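PDB 5FR8: probable TonB-dependent siderophore receptor PirA from Acinetobacter baumannii, which probably takes up iron by binding ferric siderophores at the cell surface and carrying them across the outer membrane. Local coordinates for residues V525-Y536 / A578-L589; S677-V685 / R696-I707. All coordinates share one frame; numbering follows the deposited sequence.

Contact 1 (V525-Y536 / A578-L589). With C8E ((hydroxyethyloxy)tri(ethyloxy)octane), chain C.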
loop_
_atom_site.group_PDB
_atom_site.type_symbol
_atom_site.label_atom_id
_atom_site.label_comp_id
_atom_site.label_asym_id
_atom_site.label_seq_id
_atom_site.Cartn_x
_atom_site.Cartn_y
_atom_site.Cartn_z
ATOM N N VAL A 525 -22.777 -16.522 17.527
ATOM C CA VAL A 525 -22.631 -16.560 16.074
ATOM C C VAL A 525 -22.872 -15.228 15.421
ATOM O O VAL A 525 -23.796 -14.502 15.771
ATOM C CB VAL A 525 -23.658 -17.501 15.423
ATOM C CG1 VAL A 525 -23.549 -17.434 13.905
ATOM C CG2 VAL A 525 -23.479 -18.921 15.935
ATOM N N ASN A 526 -22.045 -14.920 14.440
ATOM C CA ASN A 526 -22.240 -13.734 13.623
ATOM C C ASN A 526 -21.756 -14.024 12.230
ATOM O O ASN A 526 -20.874 -14.859 12.034
ATOM C CB ASN A 526 -21.421 -12.581 14.169
ATOM C CG ASN A 526 -19.956 -12.931 14.246
ATOM O OD1 ASN A 526 -19.228 -12.880 13.251
ATOM N ND2 ASN A 526 -19.524 -13.335 15.431
ATOM N N ALA A 527 -22.306 -13.318 11.258
ATOM C CA ALA A 527 -21.881 -13.519 9.896
ATOM C C ALA A 527 -22.228 -12.314 9.037
ATOM O O ALA A 527 -23.150 -11.549 9.338
ATOM C CB ALA A 527 -22.520 -14.782 9.345
ATOM N N SER A 528 -21.481 -12.147 7.959
ATOM C CA SER A 528 -21.845 -11.171 6.950
ATOM C C SER A 528 -21.655 -11.762 5.564
ATOM O O SER A 528 -20.848 -12.679 5.352
ATOM C CB SER A 528 -21.033 -9.889 7.071
ATOM O OG SER A 528 -19.664 -10.110 6.740
ATOM N N LEU A 529 -22.431 -11.237 4.630
ATOM C CA LEU A 529 -22.158 -11.415 3.224
ATOM C C LEU A 529 -22.409 -10.077 2.552
ATOM O O LEU A 529 -23.369 -9.373 2.853
ATOM C CB LEU A 529 -23.030 -12.510 2.622
ATOM C CG LEU A 529 -22.978 -12.581 1.090
ATOM C CD1 LEU A 529 -22.780 -14.013 0.637
ATOM C CD2 LEU A 529 -24.228 -11.976 0.439
ATOM N N THR A 530 -21.512 -9.695 1.666
ATOM C CA THR A 530 -21.622 -8.398 1.043
ATOM C C THR A 530 -21.130 -8.474 -0.398
ATOM O O THR A 530 -20.096 -9.061 -0.698
ATOM C CB THR A 530 -20.895 -7.290 1.868
ATOM O OG1 THR A 530 -20.411 -6.263 0.992
ATOM C CG2 THR A 530 -19.716 -7.851 2.687
ATOM N N TRP A 531 -21.936 -7.927 -1.292
ATOM C CA TRP A 531 -21.576 -7.784 -2.686
ATOM C C TRP A 531 -20.806 -6.490 -2.782
ATOM O O TRP A 531 -21.228 -5.499 -2.171
ATOM C CB TRP A 531 -22.863 -7.715 -3.517
ATOM C CG TRP A 531 -22.728 -7.188 -4.902
ATOM C CD1 TRP A 531 -22.294 -7.874 -6.003
ATOM C CD2 TRP A 531 -23.055 -5.871 -5.352
ATOM N NE1 TRP A 531 -22.313 -7.053 -7.105
ATOM C CE2 TRP A 531 -22.775 -5.817 -6.729
ATOM C CE3 TRP A 531 -23.534 -4.722 -4.719
ATOM C CZ2 TRP A 531 -22.966 -4.662 -7.487
ATOM C CZ3 TRP A 531 -23.730 -3.565 -5.483
ATOM C CH2 TRP A 531 -23.444 -3.548 -6.846
ATOM N N PHE A 532 -19.690 -6.485 -3.518
ATOM C CA PHE A 532 -18.959 -5.215 -3.791
ATOM C C PHE A 532 -18.643 -5.046 -5.260
ATOM O O PHE A 532 -18.354 -6.003 -5.974
ATOM C CB PHE A 532 -17.655 -5.069 -2.989
ATOM C CG PHE A 532 -16.592 -6.046 -3.377
ATOM C CD1 PHE A 532 -15.759 -5.800 -4.456
ATOM C CD2 PHE A 532 -16.420 -7.221 -2.658
ATOM C CE1 PHE A 532 -14.766 -6.727 -4.820
ATOM C CE2 PHE A 532 -15.435 -8.143 -3.013
ATOM C CZ PHE A 532 -14.600 -7.895 -4.091
ATOM N N ARG A 533 -18.682 -3.802 -5.694
ATOM C CA ARG A 533 -18.516 -3.503 -7.099
ATOM C C ARG A 533 -18.018 -2.078 -7.275
ATOM O O ARG A 533 -18.697 -1.132 -6.870
ATOM C CB ARG A 533 -19.839 -3.667 -7.825
ATOM C CG ARG A 533 -19.634 -3.704 -9.310
ATOM C CD ARG A 533 -20.603 -2.839 -10.069
ATOM N NE ARG A 533 -20.675 -3.293 -11.456
ATOM C CZ ARG A 533 -20.879 -2.494 -12.488
ATOM N NH1 ARG A 533 -21.008 -1.195 -12.305
ATOM N NH2 ARG A 533 -20.951 -2.985 -13.709
ATOM N N ASN A 534 -16.833 -1.941 -7.866
ATOM C CA ASN A 534 -16.244 -0.645 -8.153
ATOM C C ASN A 534 -16.151 -0.435 -9.651
ATOM O O ASN A 534 -15.643 -1.289 -10.391
ATOM C CB ASN A 534 -14.813 -0.543 -7.620
ATOM C CG ASN A 534 -14.704 -0.777 -6.138
ATOM O OD1 ASN A 534 -15.708 -0.779 -5.400
ATOM N ND2 ASN A 534 -13.480 -1.016 -5.693
ATOM N N ASP A 535 -16.608 0.730 -10.081
ATOM C CA ASP A 535 -16.429 1.178 -11.444
ATOM C C ASP A 535 -15.391 2.254 -11.479
ATOM O O ASP A 535 -15.670 3.420 -11.227
ATOM C CB ASP A 535 -17.722 1.709 -11.994
ATOM C CG ASP A 535 -18.656 0.627 -12.322
ATOM O OD1 ASP A 535 -19.246 0.037 -11.397
ATOM O OD2 ASP A 535 -18.773 0.350 -13.522
ATOM N N TYR A 536 -14.200 1.833 -11.834
ATOM C CA TYR A 536 -13.014 2.616 -11.695
ATOM C C TYR A 536 -12.785 3.320 -13.018
ATOM O O TYR A 536 -12.613 2.668 -14.059
ATOM C CB TYR A 536 -11.879 1.655 -11.351
ATOM C CG TYR A 536 -10.495 2.240 -11.160
ATOM C CD1 TYR A 536 -10.281 3.589 -10.953
ATOM C CD2 TYR A 536 -9.397 1.419 -11.153
ATOM C CE1 TYR A 536 -9.011 4.089 -10.754
ATOM C CE2 TYR A 536 -8.131 1.915 -10.975
ATOM C CZ TYR A 536 -7.944 3.243 -10.777
ATOM O OH TYR A 536 -6.673 3.705 -10.598
ATOM N N ALA A 578 -12.331 0.559 -15.814
ATOM C CA ALA A 578 -12.022 -0.796 -15.335
ATOM C C ALA A 578 -13.208 -1.231 -14.494
ATOM O O ALA A 578 -13.927 -0.371 -13.959
ATOM C CB ALA A 578 -10.737 -0.824 -14.514
ATOM N N LEU A 579 -13.431 -2.543 -14.407
ATOM C CA LEU A 579 -14.528 -3.090 -13.603
ATOM C C LEU A 579 -14.020 -4.035 -12.531
ATOM O O LEU A 579 -13.405 -5.032 -12.818
ATOM C CB LEU A 579 -15.549 -3.849 -14.465
ATOM C CG LEU A 579 -16.560 -4.628 -13.606
ATOM C CD1 LEU A 579 -17.426 -3.679 -12.784
ATOM C CD2 LEU A 579 -17.452 -5.544 -14.432
ATOM N N ILE A 580 -14.340 -3.730 -11.288
ATOM C CA ILE A 580 -14.099 -4.648 -10.196
ATOM C C ILE A 580 -15.419 -5.083 -9.559
ATOM O O ILE A 580 -16.354 -4.254 -9.391
ATOM C CB ILE A 580 -13.190 -3.989 -9.149
ATOM C CG1 ILE A 580 -11.744 -3.932 -9.693
ATOM C CG2 ILE A 580 -13.260 -4.727 -7.830
ATOM C CD1 ILE A 580 -11.036 -5.261 -9.795
ATOM N N GLN A 581 -15.500 -6.369 -9.204
ATOM C CA GLN A 581 -16.718 -6.889 -8.572
ATOM C C GLN A 581 -16.458 -8.184 -7.842
ATOM O O GLN A 581 -15.593 -8.955 -8.248
ATOM C CB GLN A 581 -17.827 -7.105 -9.614
ATOM C CG GLN A 581 -19.226 -7.260 -9.023
ATOM C CD GLN A 581 -20.303 -7.397 -10.079
ATOM O OE1 GLN A 581 -21.502 -7.211 -9.800
ATOM N NE2 GLN A 581 -19.892 -7.717 -11.305
ATOM N N GLY A 582 -17.218 -8.433 -6.777
ATOM C CA GLY A 582 -17.026 -9.646 -6.002
ATOM C C GLY A 582 -17.887 -9.725 -4.765
ATOM O O GLY A 582 -18.761 -8.877 -4.534
ATOM N N PHE A 583 -17.608 -10.732 -3.943
ATOM C CA PHE A 583 -18.319 -10.928 -2.678
ATOM C C PHE A 583 -17.330 -11.091 -1.520
ATOM O O PHE A 583 -16.269 -11.679 -1.667
ATOM C CB PHE A 583 -19.185 -12.152 -2.773
ATOM C CG PHE A 583 -20.442 -11.936 -3.552
ATOM C CD1 PHE A 583 -20.443 -12.006 -4.942
ATOM C CD2 PHE A 583 -21.635 -11.685 -2.896
ATOM C CE1 PHE A 583 -21.608 -11.818 -5.660
ATOM C CE2 PHE A 583 -22.807 -11.496 -3.609
ATOM C CZ PHE A 583 -22.789 -11.561 -4.994
ATOM N N GLU A 584 -17.670 -10.532 -0.376
ATOM C CA GLU A 584 -16.920 -10.743 0.845
ATOM C C GLU A 584 -17.925 -11.390 1.778
ATOM O O GLU A 584 -19.102 -11.002 1.810
ATOM C CB GLU A 584 -16.462 -9.415 1.465
ATOM C CG GLU A 584 -15.321 -8.657 0.778
ATOM C CD GLU A 584 -14.988 -7.337 1.481
ATOM O OE1 GLU A 584 -15.700 -6.963 2.461
ATOM O OE2 GLU A 584 -14.015 -6.668 1.052
ATOM N N GLY A 585 -17.480 -12.377 2.539
ATOM C CA GLY A 585 -18.274 -12.879 3.644
ATOM C C GLY A 585 -17.346 -13.067 4.816
ATOM O O GLY A 585 -16.127 -13.163 4.660
ATOM N N SER A 586 -17.925 -13.115 5.999
ATOM C CA SER A 586 -17.164 -13.382 7.209
ATOM C C SER A 586 -18.042 -14.205 8.144
ATOM O O SER A 586 -19.271 -14.138 8.069
ATOM C CB SER A 586 -16.773 -12.072 7.873
ATOM O OG SER A 586 -17.914 -11.255 8.072
ATOM N N LEU A 587 -17.409 -14.984 9.013
ATOM C CA LEU A 587 -18.140 -15.841 9.931
ATOM C C LEU A 587 -17.437 -15.940 11.268
ATOM O O LEU A 587 -16.255 -16.309 11.329
ATOM C CB LEU A 587 -18.256 -17.238 9.349
ATOM C CG LEU A 587 -18.693 -18.311 10.335
ATOM C CD1 LEU A 587 -20.141 -18.087 10.693
ATOM C CD2 LEU A 587 -18.493 -19.696 9.744
ATOM N N GLY A 588 -18.172 -15.654 12.336
ATOM C CA GLY A 588 -17.603 -15.701 13.677
ATOM C C GLY A 588 -18.333 -16.643 14.617
ATOM O O GLY A 588 -19.548 -16.539 14.783
ATOM N N LEU A 589 -17.577 -17.540 15.250
ATOM C CA LEU A 589 -18.131 -18.519 16.163
ATOM C C LEU A 589 -17.430 -18.500 17.506
ATOM O O LEU A 589 -16.299 -18.989 17.623
ATOM C CB LEU A 589 -17.984 -19.910 15.567
ATOM C CG LEU A 589 -18.901 -20.219 14.389
ATOM C CD1 LEU A 589 -18.673 -21.649 13.932
ATOM C CD2 LEU A 589 -20.360 -19.999 14.772
HETATM C C1 C8E C . -19.907 -17.003 5.716
HETATM C C2 C8E C . -18.444 -17.018 5.244
HETATM C C3 C8E C . -17.454 -17.767 6.164
HETATM C C4 C8E C . -16.346 -18.540 5.416
HETATM C C5 C8E C . -15.754 -19.700 6.250
HETATM C C6 C8E C . -16.717 -20.886 6.413
HETATM C C7 C8E C . -16.043 -22.158 6.940
HETATM C C8 C8E C . -16.703 -22.735 8.215
HETATM O O9 C8E C . -15.678 -23.398 9.007
HETATM C C10 C8E C . -15.947 -23.348 10.426
HETATM C C11 C8E C . -14.894 -24.131 11.237
HETATM O O12 C8E C . -13.549 -23.827 10.824
HETATM C C13 C8E C . -12.583 -24.851 11.211
HETATM C C14 C8E C . -11.139 -24.324 11.065
HETATM O O15 C8E C . -10.148 -25.368 11.126
HETATM C C16 C8E C . -9.778 -25.957 9.847
HETATM C C17 C8E C . -9.800 -27.520 9.844
HETATM O O18 C8E C . -9.200 -28.021 8.631
HETATM C C19 C8E C . -7.748 -27.857 8.617
HETATM C C20 C8E C . -7.070 -27.990 7.228
HETATM O O21 C8E C . -5.683 -28.469 7.267
#
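Trp531 turns its edge to the face of Phe583, with the ring planes 63° apart. Gln581 OE1 lies in the indole plane, at the ring edge, and accepts a hydrogen bond from Trp531 NE1 through a lone pair (2.8 Å). Arg533 CB lies over one indole face, toward its rim. Leu579 CD1 sits over a face of the Arg533 guanidinium, 3.5 Å from NE. On the other side of the sheet, the Phe532 ring lies over the backbone of Gly582. Its CG stands between the backbone N and carbonyl carbon (chi1 67°), which folds the ring across to the partner strand. Gly582 CA is 3.8 Å from the ring centroid, and Ile580 CG2 meets the ring edge.

Backbone hydrogen bonds tie the antiparallel strands from Asn526–Gly588 to Tyr536–Ala578. Ser528 OG and Ser586 OG are modelled in a hydrogen bond too short for its geometry to be trusted. The detergent C8E packs its alkyl chain on Leu587, consistent with that face being the barrel's lipid-facing outside. Inward, Glu584 makes salt bridges to Arg139 and Arg88 of the plug. Strand 509-521 continues the wall beside 525-536, and strand 594-608 beside 578-589.

Contact 2 (S677-V685 / R696-I707)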
loop_
_atom_site.group_PDB
_atom_site.type_symbol
_atom_site.label_atom_id
_atom_site.label_comp_id
_atom_site.label_asym_id
_atom_site.label_seq_id
_atom_site.Cartn_x
_atom_site.Cartn_y
_atom_site.Cartn_z
ATOM N N SER A 677 -4.364 -23.513 -7.408
ATOM C CA SER A 677 -4.739 -23.089 -6.069
ATOM C C SER A 677 -4.017 -23.910 -5.018
ATOM O O SER A 677 -3.538 -24.992 -5.305
ATOM C CB SER A 677 -6.227 -23.184 -5.872
ATOM O OG SER A 677 -6.641 -24.461 -6.238
ATOM N N TYR A 678 -3.909 -23.369 -3.810
ATOM C CA TYR A 678 -3.145 -24.008 -2.753
ATOM C C TYR A 678 -3.453 -23.408 -1.380
ATOM O O TYR A 678 -4.286 -22.506 -1.250
ATOM C CB TYR A 678 -1.644 -23.926 -3.061
ATOM C CG TYR A 678 -1.056 -22.535 -3.003
ATOM C CD1 TYR A 678 -1.115 -21.669 -4.105
ATOM C CD2 TYR A 678 -0.399 -22.085 -1.857
ATOM C CE1 TYR A 678 -0.545 -20.389 -4.053
ATOM C CE2 TYR A 678 0.159 -20.804 -1.798
ATOM C CZ TYR A 678 0.085 -19.971 -2.896
ATOM O OH TYR A 678 0.647 -18.725 -2.826
ATOM N N SER A 679 -2.800 -23.940 -0.355
ATOM C CA SER A 679 -3.117 -23.582 1.017
ATOM C C SER A 679 -1.881 -23.634 1.910
ATOM O O SER A 679 -0.939 -24.365 1.628
ATOM C CB SER A 679 -4.186 -24.528 1.578
ATOM O OG SER A 679 -3.606 -25.721 2.114
ATOM N N THR A 680 -1.898 -22.849 2.980
ATOM C CA THR A 680 -0.872 -22.914 4.005
ATOM C C THR A 680 -1.540 -22.858 5.374
ATOM O O THR A 680 -2.671 -22.385 5.500
ATOM C CB THR A 680 0.126 -21.730 3.926
ATOM O OG1 THR A 680 -0.535 -20.525 4.315
ATOM C CG2 THR A 680 0.709 -21.583 2.525
ATOM N N ALA A 681 -0.832 -23.337 6.394
ATOM C CA ALA A 681 -1.356 -23.324 7.748
ATOM C C ALA A 681 -0.271 -22.983 8.767
ATOM O O ALA A 681 0.923 -23.059 8.448
ATOM C CB ALA A 681 -1.952 -24.670 8.055
ATOM N N GLY A 682 -0.679 -22.621 9.988
ATOM C CA GLY A 682 0.278 -22.442 11.088
ATOM C C GLY A 682 -0.312 -22.742 12.452
ATOM O O GLY A 682 -1.519 -22.632 12.634
ATOM N N ILE A 683 0.536 -23.131 13.407
ATOM C CA ILE A 683 0.130 -23.237 14.820
ATOM C C ILE A 683 1.054 -22.467 15.749
ATOM O O ILE A 683 2.209 -22.197 15.422
ATOM C CB ILE A 683 0.107 -24.686 15.348
ATOM C CG1 ILE A 683 1.441 -25.390 15.088
ATOM C CG2 ILE A 683 -1.060 -25.468 14.751
ATOM C CD1 ILE A 683 1.607 -26.660 15.903
ATOM N N ASN A 684 0.508 -22.101 16.902
ATOM C CA ASN A 684 1.269 -21.550 18.010
ATOM C C ASN A 684 0.908 -22.323 19.228
ATOM O O ASN A 684 -0.218 -22.805 19.343
ATOM C CB ASN A 684 0.833 -20.124 18.338
ATOM C CG ASN A 684 1.062 -19.168 17.209
ATOM O OD1 ASN A 684 2.108 -19.168 16.591
ATOM N ND2 ASN A 684 0.089 -18.332 16.948
ATOM N N VAL A 685 1.839 -22.417 20.161
ATOM C CA VAL A 685 1.451 -22.596 21.550
ATOM C C VAL A 685 1.977 -21.358 22.278
ATOM O O VAL A 685 3.117 -20.934 22.076
ATOM C CB VAL A 685 1.922 -23.943 22.151
ATOM C CG1 VAL A 685 3.411 -24.146 21.953
ATOM C CG2 VAL A 685 1.551 -24.001 23.623
ATOM N N ARG A 696 5.688 -16.998 23.011
ATOM C CA ARG A 696 4.874 -17.664 22.004
ATOM C C ARG A 696 5.784 -18.353 21.006
ATOM O O ARG A 696 6.591 -17.698 20.358
ATOM C CB ARG A 696 3.978 -16.662 21.267
ATOM C CG ARG A 696 3.031 -17.327 20.279
ATOM C CD ARG A 696 1.882 -16.432 19.834
ATOM N NE ARG A 696 0.911 -16.161 20.901
ATOM C CZ ARG A 696 -0.097 -16.966 21.255
ATOM N NH1 ARG A 696 -0.301 -18.119 20.622
ATOM N NH2 ARG A 696 -0.914 -16.613 22.247
ATOM N N VAL A 697 5.662 -19.671 20.895
ATOM C CA VAL A 697 6.442 -20.425 19.933
ATOM C C VAL A 697 5.478 -21.036 18.927
ATOM O O VAL A 697 4.373 -21.461 19.289
ATOM C CB VAL A 697 7.292 -21.524 20.619
ATOM C CG1 VAL A 697 8.199 -22.217 19.616
ATOM C CG2 VAL A 697 8.131 -20.927 21.739
ATOM N N GLY A 698 5.893 -21.082 17.665
ATOM C CA GLY A 698 5.042 -21.607 16.613
ATOM C C GLY A 698 5.771 -21.915 15.313
ATOM O O GLY A 698 6.980 -21.696 15.181
ATOM N N VAL A 699 5.025 -22.452 14.356
ATOM C CA VAL A 699 5.557 -22.713 13.034
ATOM C C VAL A 699 4.544 -22.251 11.971
ATOM O O VAL A 699 3.324 -22.283 12.195
ATOM C CB VAL A 699 5.925 -24.203 12.871
ATOM C CG1 VAL A 699 4.684 -25.090 12.957
ATOM C CG2 VAL A 699 6.690 -24.434 11.573
ATOM N N SER A 700 5.064 -21.826 10.817
ATOM C CA SER A 700 4.257 -21.262 9.736
ATOM C C SER A 700 4.582 -21.974 8.412
ATOM O O SER A 700 5.752 -22.283 8.132
ATOM C CB SER A 700 4.597 -19.802 9.575
ATOM O OG SER A 700 5.765 -19.704 8.775
ATOM N N ASN A 701 3.542 -22.184 7.599
ATOM C CA ASN A 701 3.561 -23.082 6.445
ATOM C C ASN A 701 3.917 -24.487 6.927
ATOM O O ASN A 701 4.820 -25.156 6.416
ATOM C CB ASN A 701 4.494 -22.596 5.336
ATOM C CG ASN A 701 4.176 -23.220 3.975
ATOM O OD1 ASN A 701 3.656 -24.338 3.868
ATOM N ND2 ASN A 701 4.498 -22.494 2.925
ATOM N N LEU A 702 3.157 -24.918 7.926
ATOM C CA LEU A 702 3.290 -26.243 8.533
ATOM C C LEU A 702 3.468 -27.376 7.524
ATOM O O LEU A 702 4.226 -28.304 7.803
ATOM C CB LEU A 702 2.065 -26.527 9.405
ATOM C CG LEU A 702 2.089 -27.739 10.319
ATOM C CD1 LEU A 702 3.470 -28.032 10.872
ATOM C CD2 LEU A 702 1.116 -27.486 11.445
ATOM N N PHE A 703 2.828 -27.294 6.355
ATOM C CA PHE A 703 2.961 -28.370 5.328
ATOM C C PHE A 703 4.138 -28.136 4.331
ATOM O O PHE A 703 4.213 -28.790 3.299
ATOM C CB PHE A 703 1.643 -28.538 4.512
ATOM C CG PHE A 703 0.537 -29.321 5.205
ATOM C CD1 PHE A 703 0.250 -29.143 6.555
ATOM C CD2 PHE A 703 -0.272 -30.207 4.461
ATOM C CE1 PHE A 703 -0.773 -29.858 7.160
ATOM C CE2 PHE A 703 -1.311 -30.926 5.059
ATOM C CZ PHE A 703 -1.555 -30.753 6.413
ATOM N N ASP A 704 5.024 -27.181 4.612
ATOM C CA ASP A 704 6.066 -26.727 3.653
ATOM C C ASP A 704 5.582 -26.548 2.190
ATOM O O ASP A 704 6.282 -26.949 1.245
ATOM C CB ASP A 704 7.296 -27.635 3.690
ATOM C CG ASP A 704 8.531 -27.002 3.016
ATOM O OD1 ASP A 704 8.708 -25.778 3.124
ATOM O OD2 ASP A 704 9.337 -27.735 2.374
ATOM N N LYS A 705 4.407 -25.925 2.006
ATOM C CA LYS A 705 3.943 -25.555 0.673
ATOM C C LYS A 705 4.814 -24.390 0.250
ATOM O O LYS A 705 4.600 -23.268 0.665
ATOM C CB LYS A 705 2.482 -25.118 0.690
ATOM C CG LYS A 705 1.665 -25.556 -0.524
ATOM C CD LYS A 705 2.330 -25.298 -1.877
ATOM C CE LYS A 705 1.558 -26.029 -2.980
ATOM N NZ LYS A 705 2.305 -26.173 -4.262
ATOM N N GLN A 706 5.811 -24.665 -0.571
ATOM C CA GLN A 706 6.772 -23.649 -0.944
ATOM C C GLN A 706 6.835 -23.408 -2.436
ATOM O O GLN A 706 7.243 -24.277 -3.196
ATOM C CB GLN A 706 8.169 -24.036 -0.491
ATOM C CG GLN A 706 9.176 -22.971 -0.870
ATOM C CD GLN A 706 10.588 -23.434 -0.774
ATOM O OE1 GLN A 706 10.914 -24.550 -1.222
ATOM N NE2 GLN A 706 11.462 -22.583 -0.225
ATOM N N ILE A 707 6.487 -22.198 -2.852
ATOM C CA ILE A 707 6.582 -21.857 -4.263
ATOM C C ILE A 707 7.740 -20.893 -4.530
ATOM O O ILE A 707 7.903 -19.903 -3.806
ATOM C CB ILE A 707 5.287 -21.229 -4.778
ATOM C CG1 ILE A 707 4.079 -22.075 -4.399
ATOM C CG2 ILE A 707 5.352 -21.087 -6.283
ATOM C CD1 ILE A 707 2.788 -21.263 -4.325
#
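Strand 678-685 runs antiparallel to strand 696-700, with their axes 4.7 Å apart and at 167°. Ile683 pairs with Val699, and Val685 with Val697, each through two backbone hydrogen bonds. Asn684–Gly698 lies between these two as a non-hydrogen-bonded pair, and Gly682–Ser700 is another beyond Ile683–Val699. Past Ser700 the second segment leaves the strand, and Leu702 N still reaches Ala681 O (3.0 Å).

Ile683 CG1 meets Val699 CG1 at 3.9 Å, and the Leu702 CD2 methyl adds to this patch. Ile683 CG1 stands between the backbone N and carbonyl carbon (chi1 53°), which brings this branch to Val699. On the opposite face, Asn684 and Arg696 cross at about a right angle. Asn684 CB lies at the edge of the guanidinium, in its plane. The guanidinium packs against this CB through NH1, while NH2 makes a salt bridge to Asp636.

At the loop end, Ile707 CD1 lies over one face of the Tyr678 ring, 3.5 Å from the centroid in a CH-pi contact. Tyr678 OH bonds to Tyr718 and Glu720, which fixes the far end of the ring. The Lys705 chain lies along the first strand, with CG 3.6 Å from Ser679 O and CE near Tyr678 CB.

Thr680 CG2 touches the Asn701 amide, whose bonds bracket the turn. Asn701 OD1 accepts from Lys705 N. ND2 donates to Pro721 O and, in a bond modelled too short to be trusted in detail, to Lys705 O. A type I beta turn runs from Asn701 to Asp704.

The strands belong to the beta hairpin 674-687/693-700 near the end of the chain. Ile683, Val685 and Val697 lie on the surface, consistent with a lipid-facing wall. Such up-and-down antiparallel pairing builds the transmembrane barrel of TonB-dependent receptors.

Overall arrangement
Contacts 1 and 2 belong to the same barrel wall but share no strand and do not touch; their centres are 26 Å apart and their nearest atoms about 16 Å. They follow in series along the chain, and each joins two antiparallel strands. Contact 1 keeps its pairing over the full length of both segments. In contact 2 the strand pairing gives way to a loop. Both are partly buried, but contact 2 has more residues on the surface. Contact 1 has aromatic packing on both faces and a buried glutamate held by plug arginines. Contact 2 has aliphatic residues on its probably lipid-facing side, and the Asn701 amide ties its loop.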